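Local coordinates for tRNA endonuclease VMS1 (Saccharomyces cerevisiae, PDB 5WHG), which cleaves polypeptidyl-tRNAs downstream of ribosome-associated quality control, releasing incompletely synthesized polypeptides for degradation, at residues 24-35 / 192-200. Sequence-based numbering, arbitrary orientation.
Sequences IFDLSEQLLNSL and NEALTFWNS
Asn199, the first residue beyond helix 192-198, reaches into the turn formed by Ile24 to Leu27 and joins the two backbones through its amide. Its OD1 accepts from Leu27 N, a hydrogen bond modelled at 2.5 Å, too short to take literally, while ND2 donates to Leu195 O and, more weakly, to Ile24 O. Leu195 O thus takes two donors from one residue, Asn199 N and ND2, arriving from opposite faces of its carbonyl plane. With CG anti to its own carbonyl carbon (chi1 -62°), the amide is directed at the turn, and an asparagine suits the place because one short, flat group both donates and accepts. Replacing this side chain with the methyl of an alanine would probably leave Leu27 N without its acceptor and strip Leu195 O of its side-chain donor, freeing the turn to shift against the helix end. Leu32 CD2 packs on Asn199 CB at 3.7 Å, and both Leu32 methyls and Leu27 CD1 lie close to ND2, bordering the amide with hydrocarbon. Asn192 ND2 supplies an N-H to Leu35 O (3.2 Å), just past helix 29-34, from well above the carbonyl plane.

Between these polar ends, branched aliphatic side chains suit the apolar interior: Leu195 meets Leu35 through their CD1 methyls and Ile24 CG2 through CD2. The broad indole of Trp198 offers a face to the edge of Phe25, a T-shaped pair with planes at 65°.

Asp26 OD2 forms a salt bridge with Arg227, and His225 stacks on Phe25. Leu195 and Leu35 touch Phe165 of strand 162-166, and Leu195, Ile24 and Trp198 touch Ile178 of strand 176-179; both segments therefore pack against the antiparallel sheet that strand 36-37 enters directly after Leu35.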
# COMPACT_ATOMS: atom_id res chain seq x y z
N ILE A 24 -11.00 -0.04 -0.27
CA ILE A 24 -10.92 -1.29 0.45
C ILE A 24 -10.71 -1.11 1.96
O ILE A 24 -11.11 -1.97 2.74
CB ILE A 24 -9.81 -2.14 -0.19
CG1 ILE A 24 -10.29 -2.62 -1.57
CG2 ILE A 24 -9.45 -3.33 0.68
CD1 ILE A 24 -9.16 -3.01 -2.49
N PHE A 25 -10.14 0.02 2.40
CA PHE A 25 -9.88 0.23 3.82
C PHE A 25 -10.89 1.15 4.49
O PHE A 25 -10.65 1.63 5.61
CB PHE A 25 -8.46 0.78 4.00
CG PHE A 25 -7.40 -0.13 3.44
CD1 PHE A 25 -7.22 -1.41 3.95
CD2 PHE A 25 -6.59 0.29 2.40
CE1 PHE A 25 -6.25 -2.25 3.45
CE2 PHE A 25 -5.61 -0.55 1.89
CZ PHE A 25 -5.44 -1.82 2.42
N ASP A 26 -12.04 1.39 3.85
CA ASP A 26 -13.03 2.33 4.35
C ASP A 26 -14.40 2.00 3.76
O ASP A 26 -15.16 2.91 3.40
CB ASP A 26 -12.60 3.76 4.01
CG ASP A 26 -13.39 4.81 4.77
OD1 ASP A 26 -14.23 4.44 5.63
OD2 ASP A 26 -13.16 6.02 4.50
N LEU A 27 -14.73 0.72 3.65
CA LEU A 27 -16.02 0.30 3.13
C LEU A 27 -17.10 0.36 4.21
O LEU A 27 -16.88 -0.06 5.36
CB LEU A 27 -15.94 -1.12 2.58
CG LEU A 27 -14.89 -1.49 1.54
CD1 LEU A 27 -14.75 -3.01 1.50
CD2 LEU A 27 -15.27 -0.95 0.17
N SER A 28 -18.26 0.87 3.83
CA SER A 28 -19.42 0.91 4.71
C SER A 28 -19.85 -0.49 5.12
O SER A 28 -19.61 -1.48 4.42
CB SER A 28 -20.58 1.58 4.01
OG SER A 28 -20.96 0.77 2.91
N GLU A 29 -20.54 -0.57 6.27
CA GLU A 29 -20.94 -1.87 6.79
C GLU A 29 -21.96 -2.54 5.88
O GLU A 29 -21.97 -3.77 5.76
CB GLU A 29 -21.50 -1.73 8.21
CG GLU A 29 -21.43 -3.01 9.05
CD GLU A 29 -22.24 -2.93 10.35
OE1 GLU A 29 -23.12 -2.05 10.44
OE2 GLU A 29 -21.99 -3.74 11.27
N GLN A 30 -22.83 -1.75 5.22
CA GLN A 30 -23.80 -2.31 4.30
C GLN A 30 -23.11 -3.04 3.16
O GLN A 30 -23.41 -4.20 2.86
CB GLN A 30 -24.72 -1.21 3.74
CG GLN A 30 -25.98 -1.75 3.05
CD GLN A 30 -26.57 -0.79 2.02
OE1 GLN A 30 -25.85 -0.22 1.20
NE2 GLN A 30 -27.89 -0.62 2.05
N LEU A 31 -22.16 -2.38 2.51
CA LEU A 31 -21.44 -3.01 1.41
C LEU A 31 -20.59 -4.18 1.90
O LEU A 31 -20.50 -5.21 1.21
CB LEU A 31 -20.59 -1.95 0.70
CG LEU A 31 -19.70 -2.43 -0.44
CD1 LEU A 31 -20.51 -3.24 -1.42
CD2 LEU A 31 -19.07 -1.24 -1.14
N LEU A 32 -20.00 -4.07 3.09
CA LEU A 32 -19.15 -5.14 3.61
C LEU A 32 -19.94 -6.43 3.83
O LEU A 32 -19.62 -7.48 3.27
CB LEU A 32 -18.50 -4.69 4.92
CG LEU A 32 -17.10 -5.22 5.20
CD1 LEU A 32 -16.31 -5.15 3.92
CD2 LEU A 32 -16.46 -4.34 6.23
N ASN A 33 -21.00 -6.34 4.65
CA ASN A 33 -21.82 -7.50 5.01
C ASN A 33 -22.55 -8.09 3.82
O ASN A 33 -23.10 -9.20 3.94
CB ASN A 33 -22.83 -7.12 6.09
CG ASN A 33 -22.25 -7.16 7.49
OD1 ASN A 33 -21.04 -7.10 7.69
ND2 ASN A 33 -23.13 -7.28 8.48
N SER A 34 -22.59 -7.40 2.68
CA SER A 34 -23.16 -7.98 1.47
C SER A 34 -22.15 -8.81 0.68
O SER A 34 -22.55 -9.78 0.04
CB SER A 34 -23.77 -6.88 0.58
OG SER A 34 -22.83 -6.27 -0.30
N LEU A 35 -20.86 -8.46 0.74
CA LEU A 35 -19.83 -9.17 -0.02
C LEU A 35 -19.88 -10.68 0.21
O LEU A 35 -19.90 -11.15 1.35
CB LEU A 35 -18.45 -8.64 0.38
CG LEU A 35 -18.14 -7.20 -0.02
CD1 LEU A 35 -16.64 -6.92 0.13
CD2 LEU A 35 -18.62 -6.88 -1.45
N ASN A 192 -13.16 -12.49 3.30
CA ASN A 192 -14.14 -11.67 4.03
C ASN A 192 -13.60 -11.27 5.39
O ASN A 192 -13.77 -10.12 5.82
CB ASN A 192 -15.46 -12.41 4.20
CG ASN A 192 -16.28 -12.41 2.95
OD1 ASN A 192 -16.19 -13.34 2.14
ND2 ASN A 192 -17.06 -11.35 2.75
N GLU A 193 -12.94 -12.20 6.08
CA GLU A 193 -12.35 -11.88 7.37
C GLU A 193 -11.28 -10.82 7.25
O GLU A 193 -11.13 -9.97 8.14
CB GLU A 193 -11.80 -13.15 8.01
CG GLU A 193 -12.91 -14.10 8.39
CD GLU A 193 -12.40 -15.39 8.95
OE1 GLU A 193 -11.39 -15.91 8.43
OE2 GLU A 193 -13.01 -15.88 9.92
N ALA A 194 -10.51 -10.84 6.15
CA ALA A 194 -9.51 -9.80 5.94
C ALA A 194 -10.17 -8.44 5.74
O ALA A 194 -9.79 -7.46 6.39
CB ALA A 194 -8.63 -10.15 4.74
N LEU A 195 -11.17 -8.38 4.85
CA LEU A 195 -11.87 -7.13 4.57
C LEU A 195 -12.49 -6.52 5.82
O LEU A 195 -12.43 -5.30 6.02
CB LEU A 195 -12.94 -7.35 3.50
CG LEU A 195 -12.39 -7.49 2.08
CD1 LEU A 195 -13.49 -7.92 1.14
CD2 LEU A 195 -11.77 -6.21 1.58
N THR A 196 -13.09 -7.34 6.68
CA THR A 196 -13.71 -6.75 7.86
C THR A 196 -12.67 -6.23 8.84
O THR A 196 -12.87 -5.18 9.46
CB THR A 196 -14.67 -7.75 8.52
OG1 THR A 196 -15.20 -7.18 9.73
CG2 THR A 196 -13.98 -9.04 8.85
N PHE A 197 -11.53 -6.91 8.95
CA PHE A 197 -10.46 -6.42 9.81
C PHE A 197 -9.84 -5.13 9.28
O PHE A 197 -9.45 -4.25 10.06
CB PHE A 197 -9.38 -7.50 9.97
CG PHE A 197 -8.14 -7.01 10.67
CD1 PHE A 197 -8.10 -6.91 12.05
CD2 PHE A 197 -7.02 -6.63 9.93
CE1 PHE A 197 -6.97 -6.45 12.69
CE2 PHE A 197 -5.89 -6.17 10.56
CZ PHE A 197 -5.86 -6.07 11.94
N TRP A 198 -9.72 -5.01 7.95
CA TRP A 198 -9.26 -3.77 7.35
C TRP A 198 -10.21 -2.62 7.66
O TRP A 198 -9.76 -1.48 7.87
CB TRP A 198 -9.13 -3.96 5.83
CG TRP A 198 -8.00 -4.84 5.52
CD1 TRP A 198 -6.99 -5.18 6.37
CD2 TRP A 198 -7.73 -5.51 4.28
NE1 TRP A 198 -6.11 -6.03 5.74
CE2 TRP A 198 -6.54 -6.25 4.46
CE3 TRP A 198 -8.37 -5.57 3.05
CZ2 TRP A 198 -5.98 -7.04 3.46
CZ3 TRP A 198 -7.82 -6.35 2.04
CH2 TRP A 198 -6.64 -7.08 2.26
N ASN A 199 -11.51 -2.88 7.68
CA ASN A 199 -12.50 -1.84 7.92
C ASN A 199 -12.93 -1.86 9.38
O ASN A 199 -14.05 -2.24 9.74
CB ASN A 199 -13.70 -2.02 6.99
CG ASN A 199 -13.32 -1.92 5.53
OD1 ASN A 199 -13.28 -0.83 4.96
ND2 ASN A 199 -13.06 -3.06 4.90
N SER A 200 -12.01 -1.43 10.23
CA SER A 200 -12.28 -1.28 11.65
C SER A 200 -11.26 -0.30 12.22
O SER A 200 -10.07 -0.40 11.92
CB SER A 200 -12.21 -2.62 12.39
OG SER A 200 -10.95 -3.23 12.17